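Local coordinates for protein putative rhamnosidase (Streptomyces avermitilis, PDB 3W5M) that hydrolyses terminal non-reducing alpha-L-rhamnose from flavonoid glycosides and gum arabic, and binds L-rhamnose in a calcium-dependent carbohydrate-binding module, at residues W140-E145 against G232-I237; S177-Y182 against A226-V231; E201-P206 against G290-V295. All coordinates share one frame; numbering follows the deposited sequence.

Contact 1: residues W140-E145 against G232-I237; sequences WIWFPE and GPAGWI. With CA (calcium ion), chain B.
Trp140 lays one face of its indole against Ile237, whose CG2 sits 3.7 Å from the centroid of the Trp140 six-membered ring and almost on the ring normal, a CH-pi contact. It belongs to the beta-sandwich of the carbohydrate-binding module CBM67, where strand 139-142 meets the start of strand 235-244 through a single antiparallel bridge. Ile141 and Trp236 form that hydrogen-bonded pair: Ile141 N reaches Trp236 O at 2.8 Å, nearly straight (168°), and Trp236 N returns to Ile141 O at 2.9 Å. Gly235, without a side chain, brings its CA close to Ile141 O, a CA-H...O contact beside the bridge. With CG1 of Ile141 set between the backbone N and the carbonyl carbon (chi1 62°), this branch lies over the Trp236 five-membered ring, and Ile141 CD1 continues to Trp236 CZ2 at 3.5 Å. Trp140 and Trp142 lie on one side of the bridge, the Ile141-Trp236 pair on the other. On the far face of Trp140 the ring of Trp292 stacks, so an alanine in place of Trp140 would probably strip Ile237 CG2 of its aromatic floor and leave Trp292 without its stacking partner. Beyond the bridge, the backbone of 232-234 runs on to the calcium ion, which Pro233 O binds at 2.5 Å. Trp142 flanks this approach and is tied by NE1 to Glu145 OE2, whose charge also pairs with Arg157. Centred over the Trp142 six-membered ring lies the methyl of Ala234, with CB 3.5 Å from the ring centroid.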
ATOM      1  N   TRP A 140      11.394 -32.330 -23.278  1.00 19.81           N
ATOM      2  CA  TRP A 140      10.544 -31.636 -24.234  1.00 19.39           C
ATOM      3  C   TRP A 140      10.418 -32.518 -25.456  1.00 19.20           C
ATOM      4  O   TRP A 140      11.435 -32.981 -25.977  1.00 19.84           O
ATOM      5  CB  TRP A 140      11.158 -30.315 -24.687  1.00 18.58           C
ATOM      6  CG  TRP A 140      11.279 -29.303 -23.592  1.00 20.25           C
ATOM      7  CD1 TRP A 140      12.317 -29.153 -22.742  1.00 18.81           C
ATOM      8  CD2 TRP A 140      10.351 -28.259 -23.293  1.00 19.60           C
ATOM      9  NE1 TRP A 140      12.078 -28.103 -21.879  1.00 20.76           N
ATOM     10  CE2 TRP A 140      10.879 -27.531 -22.201  1.00 20.14           C
ATOM     11  CE3 TRP A 140       9.116 -27.868 -23.838  1.00 19.76           C
ATOM     12  CZ2 TRP A 140      10.228 -26.414 -21.650  1.00 20.84           C
ATOM     13  CZ3 TRP A 140       8.457 -26.784 -23.275  1.00 20.30           C
ATOM     14  CH2 TRP A 140       9.019 -26.061 -22.191  1.00 19.52           C
ATOM     15  N   ILE A 141       9.187 -32.795 -25.880  1.00 17.59           N
ATOM     16  CA  ILE A 141       8.977 -33.666 -27.032  1.00 18.08           C
ATOM     17  C   ILE A 141       8.165 -32.988 -28.123  1.00 17.54           C
ATOM     18  O   ILE A 141       7.442 -32.004 -27.875  1.00 18.14           O
ATOM     19  CB  ILE A 141       8.345 -35.042 -26.652  1.00 17.85           C
ATOM     20  CG1 ILE A 141       6.958 -34.892 -26.028  1.00 17.53           C
ATOM     21  CG2 ILE A 141       9.252 -35.783 -25.717  1.00 17.96           C
ATOM     22  CD1 ILE A 141       6.195 -36.206 -26.008  1.00 17.92           C
ATOM     23  N   TRP A 142       8.307 -33.505 -29.350  1.00 18.68           N
ATOM     24  CA  TRP A 142       7.504 -33.060 -30.476  1.00 18.24           C
ATOM     25  C   TRP A 142       7.345 -34.213 -31.431  1.00 17.79           C
ATOM     26  O   TRP A 142       7.847 -35.303 -31.181  1.00 18.19           O
ATOM     27  CB  TRP A 142       8.197 -31.850 -31.166  1.00 18.29           C
ATOM     28  CG  TRP A 142       7.317 -31.080 -32.042  1.00 22.55           C
ATOM     29  CD1 TRP A 142       7.425 -30.955 -33.411  1.00 22.46           C
ATOM     30  CD2 TRP A 142       6.193 -30.276 -31.655  1.00 23.39           C
ATOM     31  NE1 TRP A 142       6.437 -30.130 -33.884  1.00 24.42           N
ATOM     32  CE2 TRP A 142       5.662 -29.701 -32.842  1.00 24.76           C
ATOM     33  CE3 TRP A 142       5.572 -29.994 -30.426  1.00 25.76           C
ATOM     34  CZ2 TRP A 142       4.522 -28.868 -32.840  1.00 26.11           C
ATOM     35  CZ3 TRP A 142       4.440 -29.148 -30.427  1.00 26.40           C
ATOM     36  CH2 TRP A 142       3.937 -28.601 -31.634  1.00 25.60           C
ATOM     37  N   PHE A 143       6.634 -33.977 -32.525  1.00 18.54           N
ATOM     38  CA  PHE A 143       6.622 -34.922 -33.633  1.00 19.92           C
ATOM     39  C   PHE A 143       8.041 -35.023 -34.251  1.00 21.32           C
ATOM     40  O   PHE A 143       8.778 -34.010 -34.274  1.00 21.48           O
ATOM     41  CB  PHE A 143       5.578 -34.502 -34.674  1.00 19.50           C
ATOM     42  CG  PHE A 143       5.481 -35.469 -35.826  1.00 20.33           C
ATOM     43  CD1 PHE A 143       4.694 -36.614 -35.720  1.00 19.14           C
ATOM     44  CD2 PHE A 143       6.266 -35.293 -36.972  1.00 21.89           C
ATOM     45  CE1 PHE A 143       4.630 -37.524 -36.761  1.00 19.87           C
ATOM     46  CE2 PHE A 143       6.228 -36.223 -38.006  1.00 21.54           C
ATOM     47  CZ  PHE A 143       5.404 -37.334 -37.906  1.00 23.11           C
ATOM     48  N   PRO A 144       8.442 -36.229 -34.716  1.00 21.25           N
ATOM     49  CA  PRO A 144       9.785 -36.378 -35.291  1.00 21.92           C
ATOM     50  C   PRO A 144       9.873 -35.728 -36.663  1.00 23.15           C
ATOM     51  O   PRO A 144       9.796 -36.415 -37.689  1.00 21.77           O
ATOM     52  CB  PRO A 144       9.968 -37.904 -35.391  1.00 22.71           C
ATOM     53  CG  PRO A 144       8.563 -38.445 -35.464  1.00 22.57           C
ATOM     54  CD  PRO A 144       7.797 -37.548 -34.516  1.00 22.16           C
ATOM     55  N   GLU A 145      10.002 -34.409 -36.662  1.00 24.31           N
ATOM     56  CA  GLU A 145      10.244 -33.632 -37.889  1.00 25.88           C
ATOM     57  C   GLU A 145      11.417 -32.680 -37.604  1.00 25.95           C
ATOM     58  O   GLU A 145      11.354 -31.862 -36.685  1.00 24.29           O
ATOM     59  CB  GLU A 145       8.986 -32.868 -38.325  1.00 24.57           C
ATOM     60  CG  GLU A 145       8.321 -32.061 -37.222  1.00 26.39           C
ATOM     61  CD  GLU A 145       6.924 -31.546 -37.577  1.00 28.11           C
ATOM     62  OE1 GLU A 145       6.494 -31.653 -38.747  1.00 30.61           O
ATOM     63  OE2 GLU A 145       6.246 -31.019 -36.676  1.00 29.81           O
ATOM     64  N   GLY A 232       9.487 -21.837 -35.925  1.00 29.02           N
ATOM     65  CA  GLY A 232      10.447 -21.669 -34.857  1.00 28.24           C
ATOM     66  C   GLY A 232      10.277 -22.814 -33.874  1.00 26.39           C
ATOM     67  O   GLY A 232       9.586 -23.783 -34.196  1.00 27.61           O
ATOM     68  N   PRO A 233      10.904 -22.714 -32.692  1.00 26.33           N
ATOM     69  CA  PRO A 233      10.952 -23.816 -31.698  1.00 24.04           C
ATOM     70  C   PRO A 233       9.585 -24.325 -31.245  1.00 22.90           C
ATOM     71  O   PRO A 233       8.651 -23.547 -31.098  1.00 23.40           O
ATOM     72  CB  PRO A 233      11.722 -23.214 -30.528  1.00 25.56           C
ATOM     73  CG  PRO A 233      12.553 -22.121 -31.135  1.00 25.84           C
ATOM     74  CD  PRO A 233      11.743 -21.567 -32.282  1.00 25.84           C
ATOM     75  N   ALA A 234       9.478 -25.633 -31.068  1.00 22.03           N
ATOM     76  CA  ALA A 234       8.249 -26.232 -30.563  1.00 20.43           C
ATOM     77  C   ALA A 234       8.634 -27.388 -29.705  1.00 21.72           C
ATOM     78  O   ALA A 234       9.686 -28.018 -29.894  1.00 23.10           O
ATOM     79  CB  ALA A 234       7.343 -26.713 -31.693  1.00 19.94           C
ATOM     80  N   GLY A 235       7.772 -27.666 -28.738  1.00 19.28           N
ATOM     81  CA  GLY A 235       7.956 -28.812 -27.881  1.00 20.95           C
ATOM     82  C   GLY A 235       6.996 -28.717 -26.708  1.00 18.57           C
ATOM     83  O   GLY A 235       6.534 -27.624 -26.358  1.00 20.12           O
ATOM     84  N   TRP A 236       6.740 -29.844 -26.053  1.00 19.17           N
ATOM     85  CA  TRP A 236       5.890 -29.793 -24.846  1.00 18.36           C
ATOM     86  C   TRP A 236       6.493 -30.788 -23.864  1.00 18.73           C
ATOM     87  O   TRP A 236       7.236 -31.695 -24.263  1.00 18.42           O
ATOM     88  CB  TRP A 236       4.387 -30.045 -25.160  1.00 17.88           C
ATOM     89  CG  TRP A 236       4.067 -31.447 -25.552  1.00 18.16           C
ATOM     90  CD1 TRP A 236       4.142 -31.993 -26.807  1.00 18.88           C
ATOM     91  CD2 TRP A 236       3.657 -32.512 -24.679  1.00 18.76           C
ATOM     92  NE1 TRP A 236       3.803 -33.329 -26.763  1.00 19.92           N
ATOM     93  CE2 TRP A 236       3.481 -33.669 -25.478  1.00 19.34           C
ATOM     94  CE3 TRP A 236       3.389 -32.586 -23.309  1.00 19.69           C
ATOM     95  CZ2 TRP A 236       3.068 -34.903 -24.951  1.00 19.45           C
ATOM     96  CZ3 TRP A 236       2.972 -33.824 -22.777  1.00 19.03           C
ATOM     97  CH2 TRP A 236       2.829 -34.958 -23.600  1.00 18.54           C
ATOM     98  N   ILE A 237       6.241 -30.581 -22.575  1.00 16.95           N
ATOM     99  CA  ILE A 237       6.898 -31.378 -21.567  1.00 17.82           C
ATOM    100  C   ILE A 237       5.902 -31.619 -20.422  1.00 18.65           C
ATOM    101  O   ILE A 237       5.080 -30.727 -20.110  1.00 18.53           O
ATOM    102  CB  ILE A 237       8.137 -30.597 -21.056  1.00 18.16           C
ATOM    103  CG1 ILE A 237       8.982 -31.451 -20.080  1.00 18.56           C
ATOM    104  CG2 ILE A 237       7.700 -29.248 -20.435  1.00 18.86           C
ATOM    105  CD1 ILE A 237      10.390 -30.879 -19.835  1.00 18.95           C
TER
HETATM  106 CA    CA B1201       6.986 -21.750 -30.889  1.00 31.07          CA
HETATM  107  O   HOH W   1       7.891 -20.646 -32.838  1.00 28.78           O
HETATM  108  O   HOH W   2       6.879 -19.212 -30.376  1.00 44.18           O
HETATM  109  O   HOH W   3       9.062 -20.606 -29.757  1.00 34.16           O

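Contact 2: residues S177-Y182 against A226-V231; sequences SADNVY and ASNASV. With CA (calcium ion), chain B.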
ATOM      1  N   SER A 177       3.835 -28.013 -19.664  1.00 21.68           N
ATOM      2  CA  SER A 177       4.053 -26.762 -20.340  1.00 21.34           C
ATOM      3  C   SER A 177       4.209 -27.034 -21.838  1.00 22.24           C
ATOM      4  O   SER A 177       4.621 -28.132 -22.211  1.00 19.61           O
ATOM      5  CB  SER A 177       5.344 -26.137 -19.801  1.00 22.96           C
ATOM      6  OG  SER A 177       5.479 -24.805 -20.275  1.00 25.51           O
ATOM      7  N   ALA A 178       3.896 -26.056 -22.693  1.00 20.11           N
ATOM      8  CA  ALA A 178       4.182 -26.252 -24.122  1.00 21.52           C
ATOM      9  C   ALA A 178       4.587 -24.955 -24.768  1.00 22.41           C
ATOM     10  O   ALA A 178       4.084 -23.901 -24.405  1.00 22.69           O
ATOM     11  CB  ALA A 178       2.979 -26.836 -24.860  1.00 20.17           C
ATOM     12  N   ASP A 179       5.497 -25.070 -25.721  1.00 22.28           N
ATOM     13  CA  ASP A 179       5.765 -24.032 -26.698  1.00 21.89           C
ATOM     14  C   ASP A 179       5.013 -24.462 -27.977  1.00 22.54           C
ATOM     15  O   ASP A 179       5.528 -25.302 -28.721  1.00 24.77           O
ATOM     16  CB  ASP A 179       7.281 -24.024 -26.948  1.00 22.48           C
ATOM     17  CG  ASP A 179       7.720 -22.903 -27.903  1.00 23.97           C
ATOM     18  OD1 ASP A 179       6.866 -22.407 -28.637  1.00 25.30           O
ATOM     19  OD2 ASP A 179       8.912 -22.569 -27.943  1.00 23.70           O
ATOM     20  N   ASN A 180       3.817 -23.927 -28.280  1.00 22.25           N
ATOM     21  CA  ASN A 180       3.184 -22.799 -27.588  1.00 24.17           C
ATOM     22  C   ASN A 180       1.965 -23.103 -26.749  1.00 24.59           C
ATOM     23  O   ASN A 180       1.748 -22.443 -25.728  1.00 23.76           O
ATOM     24  CB  ASN A 180       2.801 -21.722 -28.612  1.00 26.54           C
ATOM     25  CG  ASN A 180       4.020 -21.098 -29.235  1.00 28.57           C
ATOM     26  OD1 ASN A 180       4.434 -21.477 -30.338  1.00 30.18           O
ATOM     27  ND2 ASN A 180       4.660 -20.192 -28.492  1.00 29.69           N
ATOM     28  N   VAL A 181       1.157 -24.073 -27.175  1.00 23.23           N
ATOM     29  CA  VAL A 181      -0.068 -24.400 -26.419  1.00 24.52           C
ATOM     30  C   VAL A 181      -0.341 -25.899 -26.402  1.00 24.59           C
ATOM     31  O   VAL A 181       0.212 -26.650 -27.227  1.00 24.51           O
ATOM     32  CB  VAL A 181      -1.334 -23.693 -26.981  1.00 27.64           C
ATOM     33  CG1 VAL A 181      -1.252 -22.179 -26.809  1.00 27.98           C
ATOM     34  CG2 VAL A 181      -1.597 -24.076 -28.437  1.00 26.99           C
ATOM     35  N   TYR A 182      -1.219 -26.326 -25.493  1.00 24.73           N
ATOM     36  CA  TYR A 182      -1.534 -27.746 -25.344  1.00 24.09           C
ATOM     37  C   TYR A 182      -2.999 -27.952 -24.944  1.00 24.88           C
ATOM     38  O   TYR A 182      -3.650 -27.027 -24.451  1.00 27.11           O
ATOM     39  CB  TYR A 182      -0.602 -28.409 -24.327  1.00 24.84           C
ATOM     40  CG  TYR A 182      -0.735 -27.830 -22.940  1.00 25.12           C
ATOM     41  CD1 TYR A 182      -1.754 -28.244 -22.088  1.00 24.28           C
ATOM     42  CD2 TYR A 182       0.138 -26.840 -22.488  1.00 25.99           C
ATOM     43  CE1 TYR A 182      -1.902 -27.696 -20.823  1.00 26.86           C
ATOM     44  CE2 TYR A 182       0.006 -26.293 -21.218  1.00 27.66           C
ATOM     45  CZ  TYR A 182      -1.018 -26.732 -20.387  1.00 26.59           C
ATOM     46  OH  TYR A 182      -1.162 -26.179 -19.136  1.00 28.34           O
ATOM     47  N   ALA A 226      -0.787 -30.361 -29.222  1.00 21.92           N
ATOM     48  CA  ALA A 226       0.059 -29.214 -28.954  1.00 22.45           C
ATOM     49  C   ALA A 226       0.241 -28.486 -30.266  1.00 23.68           C
ATOM     50  O   ALA A 226       0.344 -29.121 -31.322  1.00 22.41           O
ATOM     51  CB  ALA A 226       1.405 -29.654 -28.395  1.00 23.39           C
ATOM     52  N   SER A 227       0.296 -27.156 -30.198  1.00 24.08           N
ATOM     53  CA  SER A 227       0.401 -26.341 -31.405  1.00 25.33           C
ATOM     54  C   SER A 227       1.570 -25.381 -31.314  1.00 23.99           C
ATOM     55  O   SER A 227       1.832 -24.790 -30.257  1.00 23.93           O
ATOM     56  CB  SER A 227      -0.897 -25.573 -31.661  1.00 26.19           C
ATOM     57  OG  SER A 227      -1.970 -26.495 -31.815  1.00 31.46           O
ATOM     58  N   ASN A 228       2.271 -25.221 -32.430  1.00 23.70           N
ATOM     59  CA  ASN A 228       3.345 -24.229 -32.511  1.00 23.58           C
ATOM     60  C   ASN A 228       2.767 -23.024 -33.235  1.00 24.62           C
ATOM     61  O   ASN A 228       2.161 -23.182 -34.302  1.00 26.77           O
ATOM     62  CB  ASN A 228       4.518 -24.826 -33.282  1.00 23.71           C
ATOM     63  CG  ASN A 228       5.742 -23.904 -33.345  1.00 23.21           C
ATOM     64  OD1 ASN A 228       5.906 -22.994 -32.542  1.00 24.60           O
ATOM     65  ND2 ASN A 228       6.614 -24.168 -34.314  1.00 22.45           N
ATOM     66  N   ALA A 229       2.943 -21.835 -32.656  1.00 25.53           N
ATOM     67  CA  ALA A 229       2.249 -20.613 -33.122  1.00 27.55           C
ATOM     68  C   ALA A 229       2.848 -19.983 -34.374  1.00 29.71           C
ATOM     69  O   ALA A 229       2.163 -19.277 -35.135  1.00 30.70           O
ATOM     70  CB  ALA A 229       2.195 -19.593 -32.000  1.00 26.74           C
ATOM     71  N   SER A 230       4.130 -20.222 -34.595  1.00 30.85           N
ATOM     72  CA  SER A 230       4.803 -19.704 -35.765  1.00 32.24           C
ATOM     73  C   SER A 230       6.026 -20.567 -36.028  1.00 32.66           C
ATOM     74  O   SER A 230       6.446 -21.337 -35.161  1.00 34.06           O
ATOM     75  CB  SER A 230       5.228 -18.255 -35.520  1.00 34.13           C
ATOM     76  OG  SER A 230       6.117 -18.217 -34.427  1.00 36.50           O
ATOM     77  N   VAL A 231       6.608 -20.435 -37.212  1.00 31.08           N
ATOM     78  CA  VAL A 231       7.805 -21.191 -37.542  1.00 31.86           C
ATOM     79  C   VAL A 231       8.925 -20.818 -36.572  1.00 31.98           C
ATOM     80  O   VAL A 231       9.272 -19.639 -36.420  1.00 33.08           O
ATOM     81  CB  VAL A 231       8.233 -20.962 -39.011  1.00 32.62           C
ATOM     82  CG1 VAL A 231       9.564 -21.640 -39.306  1.00 32.78           C
ATOM     83  CG2 VAL A 231       7.170 -21.490 -39.955  1.00 34.32           C
TER
HETATM   84 CA    CA B1201       6.986 -21.750 -30.889  1.00 31.07          CA
HETATM   85  O   HOH W   3       9.062 -20.606 -29.757  1.00 34.16           O
HETATM   86  O   HOH W   2       6.879 -19.212 -30.376  1.00 44.18           O
HETATM   87  O   HOH W   1       7.891 -20.646 -32.838  1.00 28.78           O
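The calcium site of CBM67 is built here, where the end of strand 171-179 and the turn into strand 181-186 meet the end of strand 218-227. Three side-chain oxygens converge on the ion: Asp179 OD1, Asn180 OD1 and, from across the contact, Asn228 OD1 at 2.3 Å. Pro233 O and three waters bring the count to seven. Asp179 and Asn228 both hold CG anti to the backbone N (chi1 -176° in each), and their side chains run alongside one another toward the metal, with carboxylate and amide planes nearly perpendicular. Asn180 follows a cis peptide bond, and its OD1 serves twice: it binds the calcium ion at 2.6 Å and accepts Ala229 N at 2.8 Å, from above the amide plane. The backbone behind the site is a classic beta bulge. Asn180 N and Val181 N both donate to Ser227 O, at 2.9 and 3.2 Å, while Ser227 N returns to Val181 O at 3.0 Å. On the face of Val181 and Ser227, Val181 CG2 packs on Ser227 CB. The other groups of the ligands are held as well: Asp179 OD2 accepts from water 3 and from Trp292 NE1, and Asn228 ND2 donates to Pro153 O and Gly232 O. Asn180 ND2 donates to water 2, and water 1 donates to Ser230 O. Asp179 and Asn180 also bind L-rhamnose, and removing calcium abolishes that binding. With a single carboxylate among neutral oxygens, the ion probably keeps part of its positive charge, which would draw sugar hydroxyls toward its water-covered side.

Contact 3: residues E201-P206 against G290-V295; sequences EGWRRP and GPWGRV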
ATOM      1  N   GLU A 201       4.155 -16.429 -24.556  1.00 40.34           N
ATOM      2  CA  GLU A 201       5.287 -17.220 -24.061  1.00 38.56           C
ATOM      3  C   GLU A 201       4.900 -18.036 -22.814  1.00 34.63           C
ATOM      4  O   GLU A 201       5.655 -18.138 -21.839  1.00 32.42           O
ATOM      5  CB  GLU A 201       6.540 -16.359 -23.845  1.00 42.37           C
ATOM      6  CG  GLU A 201       7.130 -15.851 -25.156  1.00 48.79           C
ATOM      7  CD  GLU A 201       8.360 -14.969 -24.989  1.00 54.45           C
ATOM      8  OE1 GLU A 201       8.919 -14.874 -23.876  1.00 53.42           O
ATOM      9  OE2 GLU A 201       8.779 -14.368 -26.003  1.00 60.52           O
ATOM     10  N   GLY A 202       3.703 -18.611 -22.879  1.00 32.53           N
ATOM     11  CA  GLY A 202       3.185 -19.497 -21.852  1.00 29.29           C
ATOM     12  C   GLY A 202       4.058 -20.674 -21.487  1.00 28.25           C
ATOM     13  O   GLY A 202       3.917 -21.225 -20.393  1.00 27.68           O
ATOM     14  N   TRP A 203       4.979 -21.059 -22.373  1.00 28.03           N
ATOM     15  CA  TRP A 203       5.896 -22.170 -22.075  1.00 26.80           C
ATOM     16  C   TRP A 203       6.759 -21.889 -20.848  1.00 26.40           C
ATOM     17  O   TRP A 203       7.255 -22.822 -20.201  1.00 25.76           O
ATOM     18  CB  TRP A 203       6.771 -22.503 -23.276  1.00 27.59           C
ATOM     19  CG  TRP A 203       7.583 -21.350 -23.784  1.00 28.38           C
ATOM     20  CD1 TRP A 203       7.274 -20.511 -24.810  1.00 29.04           C
ATOM     21  CD2 TRP A 203       8.863 -20.937 -23.290  1.00 30.11           C
ATOM     22  NE1 TRP A 203       8.287 -19.578 -24.981  1.00 30.45           N
ATOM     23  CE2 TRP A 203       9.279 -19.829 -24.066  1.00 30.23           C
ATOM     24  CE3 TRP A 203       9.704 -21.406 -22.272  1.00 28.88           C
ATOM     25  CZ2 TRP A 203      10.502 -19.180 -23.850  1.00 32.30           C
ATOM     26  CZ3 TRP A 203      10.914 -20.758 -22.057  1.00 31.30           C
ATOM     27  CH2 TRP A 203      11.306 -19.665 -22.849  1.00 28.64           C
ATOM     28  N   ARG A 204       6.955 -20.596 -20.554  1.00 26.92           N
ATOM     29  CA  ARG A 204       7.672 -20.155 -19.351  1.00 26.35           C
ATOM     30  C   ARG A 204       6.968 -20.474 -18.057  1.00 27.16           C
ATOM     31  O   ARG A 204       7.607 -20.471 -16.991  1.00 27.36           O
ATOM     32  CB  ARG A 204       7.880 -18.648 -19.389  1.00 30.52           C
ATOM     33  CG  ARG A 204       8.766 -18.170 -20.521  1.00 31.82           C
ATOM     34  CD  ARG A 204       9.021 -16.678 -20.365  1.00 37.25           C
ATOM     35  NE  ARG A 204       9.662 -16.132 -21.550  1.00 41.83           N
ATOM     36  CZ  ARG A 204      10.965 -16.189 -21.799  1.00 41.41           C
ATOM     37  NH1 ARG A 204      11.797 -16.770 -20.935  1.00 39.59           N
ATOM     38  NH2 ARG A 204      11.430 -15.657 -22.920  1.00 43.40           N
ATOM     39  N   ARG A 205       5.661 -20.723 -18.131  1.00 26.41           N
ATOM     40  CA  ARG A 205       4.828 -20.826 -16.923  1.00 25.64           C
ATOM     41  C   ARG A 205       4.039 -22.118 -16.918  1.00 24.44           C
ATOM     42  O   ARG A 205       2.844 -22.123 -17.237  1.00 24.11           O
ATOM     43  CB  ARG A 205       3.901 -19.602 -16.746  1.00 28.43           C
ATOM     44  CG  ARG A 205       4.669 -18.296 -16.507  1.00 30.84           C
ATOM     45  CD  ARG A 205       3.808 -17.047 -16.582  1.00 34.39           C
ATOM     46  NE  ARG A 205       3.112 -16.916 -17.858  1.00 35.05           N
ATOM     47  CZ  ARG A 205       3.622 -16.356 -18.952  1.00 37.13           C
ATOM     48  NH1 ARG A 205       4.856 -15.858 -18.951  1.00 36.65           N
ATOM     49  NH2 ARG A 205       2.889 -16.305 -20.061  1.00 36.92           N
ATOM     50  N   PRO A 206       4.718 -23.233 -16.600  1.00 25.63           N
ATOM     51  CA  PRO A 206       4.037 -24.531 -16.491  1.00 25.70           C
ATOM     52  C   PRO A 206       2.861 -24.498 -15.523  1.00 27.01           C
ATOM     53  O   PRO A 206       2.934 -23.839 -14.492  1.00 28.25           O
ATOM     54  CB  PRO A 206       5.125 -25.466 -15.935  1.00 25.83           C
ATOM     55  CG  PRO A 206       6.404 -24.813 -16.263  1.00 26.51           C
ATOM     56  CD  PRO A 206       6.159 -23.332 -16.330  1.00 25.39           C
ATOM     57  N   GLY A 290      17.807 -27.028 -24.803  1.00 29.47           N
ATOM     58  CA  GLY A 290      16.996 -26.292 -25.791  1.00 28.64           C
ATOM     59  C   GLY A 290      16.980 -24.803 -25.491  1.00 29.39           C
ATOM     60  O   GLY A 290      17.762 -24.331 -24.660  1.00 32.80           O
ATOM     61  N   PRO A 291      16.097 -24.048 -26.152  1.00 28.30           N
ATOM     62  CA  PRO A 291      16.033 -22.612 -25.852  1.00 28.84           C
ATOM     63  C   PRO A 291      15.251 -22.271 -24.589  1.00 29.14           C
ATOM     64  O   PRO A 291      15.164 -21.091 -24.226  1.00 29.57           O
ATOM     65  CB  PRO A 291      15.295 -22.038 -27.057  1.00 28.62           C
ATOM     66  CG  PRO A 291      14.495 -23.169 -27.602  1.00 28.45           C
ATOM     67  CD  PRO A 291      15.191 -24.439 -27.242  1.00 27.55           C
ATOM     68  N   TRP A 292      14.673 -23.284 -23.928  1.00 27.42           N
ATOM     69  CA  TRP A 292      13.661 -23.025 -22.917  1.00 25.54           C
ATOM     70  C   TRP A 292      14.201 -22.887 -21.489  1.00 27.74           C
ATOM     71  O   TRP A 292      13.510 -22.325 -20.627  1.00 30.83           O
ATOM     72  CB  TRP A 292      12.565 -24.091 -22.986  1.00 24.32           C
ATOM     73  CG  TRP A 292      11.911 -24.191 -24.327  1.00 22.21           C
ATOM     74  CD1 TRP A 292      11.087 -23.270 -24.912  1.00 22.62           C
ATOM     75  CD2 TRP A 292      12.016 -25.282 -25.252  1.00 23.11           C
ATOM     76  NE1 TRP A 292      10.685 -23.718 -26.156  1.00 24.32           N
ATOM     77  CE2 TRP A 292      11.212 -24.956 -26.377  1.00 22.89           C
ATOM     78  CE3 TRP A 292      12.680 -26.531 -25.222  1.00 23.63           C
ATOM     79  CZ2 TRP A 292      11.081 -25.805 -27.481  1.00 22.87           C
ATOM     80  CZ3 TRP A 292      12.539 -27.386 -26.327  1.00 23.13           C
ATOM     81  CH2 TRP A 292      11.746 -27.016 -27.431  1.00 21.97           C
ATOM     82  N   GLY A 293      15.416 -23.405 -21.247  1.00 29.16           N
ATOM     83  CA  GLY A 293      16.088 -23.325 -19.947  1.00 28.49           C
ATOM     84  C   GLY A 293      15.396 -24.082 -18.823  1.00 30.90           C
ATOM     85  O   GLY A 293      14.606 -25.007 -19.070  1.00 28.90           O
ATOM     86  N   ARG A 294      15.659 -23.661 -17.590  1.00 29.29           N
ATOM     87  CA  ARG A 294      15.277 -24.435 -16.409  1.00 30.43           C
ATOM     88  C   ARG A 294      13.875 -24.079 -15.912  1.00 30.63           C
ATOM     89  O   ARG A 294      13.682 -23.702 -14.749  1.00 29.94           O
ATOM     90  CB  ARG A 294      16.334 -24.277 -15.307  1.00 32.74           C
ATOM     91  CG  ARG A 294      17.724 -24.737 -15.727  1.00 36.26           C
ATOM     92  CD  ARG A 294      18.730 -24.679 -14.571  1.00 39.82           C
ATOM     93  NE  ARG A 294      18.372 -25.582 -13.469  1.00 42.30           N
ATOM     94  CZ  ARG A 294      18.831 -26.827 -13.305  1.00 44.74           C
ATOM     95  NH1 ARG A 294      19.687 -27.365 -14.164  1.00 48.49           N
ATOM     96  NH2 ARG A 294      18.428 -27.551 -12.271  1.00 47.56           N
ATOM     97  N   VAL A 295      12.894 -24.249 -16.794  1.00 28.88           N
ATOM     98  CA  VAL A 295      11.513 -23.878 -16.548  1.00 29.55           C
ATOM     99  C   VAL A 295      10.919 -24.665 -15.372  1.00 26.32           C
ATOM    100  O   VAL A 295      11.082 -25.873 -15.296  1.00 25.26           O
ATOM    101  CB  VAL A 295      10.690 -24.085 -17.847  1.00 32.70           C
ATOM    102  CG1 VAL A 295       9.229 -24.275 -17.557  1.00 36.74           C
ATOM    103  CG2 VAL A 295      10.883 -22.905 -18.783  1.00 35.65           C
TER
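Pro291 O approaches Trp203 CH2 at 4.3 Å, a loose contact. Next, Trp292 presents its five-membered ring edge-on to the Trp203 six-membered ring; the centroids are 4.8 Å apart and the planes meet at 69°, an edge-to-face pair. Its CD1 does the touching, 3.5 Å from Trp203 CE3: CG of Trp292 stands anti to the carbonyl carbon (chi1 -57°), which carries the pyrrole edge toward Trp203. Trp292 O also comes within 3.4 Å of Trp203 CZ3. From here the chain turns through Gly293, at positive phi, and an inverse gamma turn centred on Arg294, returning with Val295. Val295 CG2 meets the edge of the Trp203 ring, 3.9 Å from CZ3, and the other methyl, Val295 CG1, lies 3.6 Å from Trp203 O. On the face of Trp203 opposite Trp292, Arg204 CG lies toward the rim of the ring, and the Arg204 guanidinium grips Glu201 OE1 side-on with NE (2.7 Å) and NH2. Trp292 NE1 donates to Asp179 OD2, linking this loop to the calcium site. Trp203 itself binds L-rhamnose, and the geometry is consistent with Trp292 backing it as part of the wall of the calcium-dependent rhamnose site of CBM67.

In the fold
All three contacts lie in CBM67 and meet around one calcium site. Contact 1 is the buried one, dominated by indoles and aliphatic groups, whereas contacts 2 and 3 are partly buried and extend to the surface. Contacts 1 and 2 share the ion and its waters, and each contributes one of two neighbouring strands, 235-244 and 171-179, joined by backbone pairs such as Asp179 N with Gly235 O. Contact 3 holds loops instead of strands and crosses the other two along the chain. Its Trp292 reaches both, by its ring in contact 1 and its NE1 in contact 2. Chemistry shifts from a backbone bridge with CH-pi packing, through metal coordination and a bulge, to aromatic loop contacts.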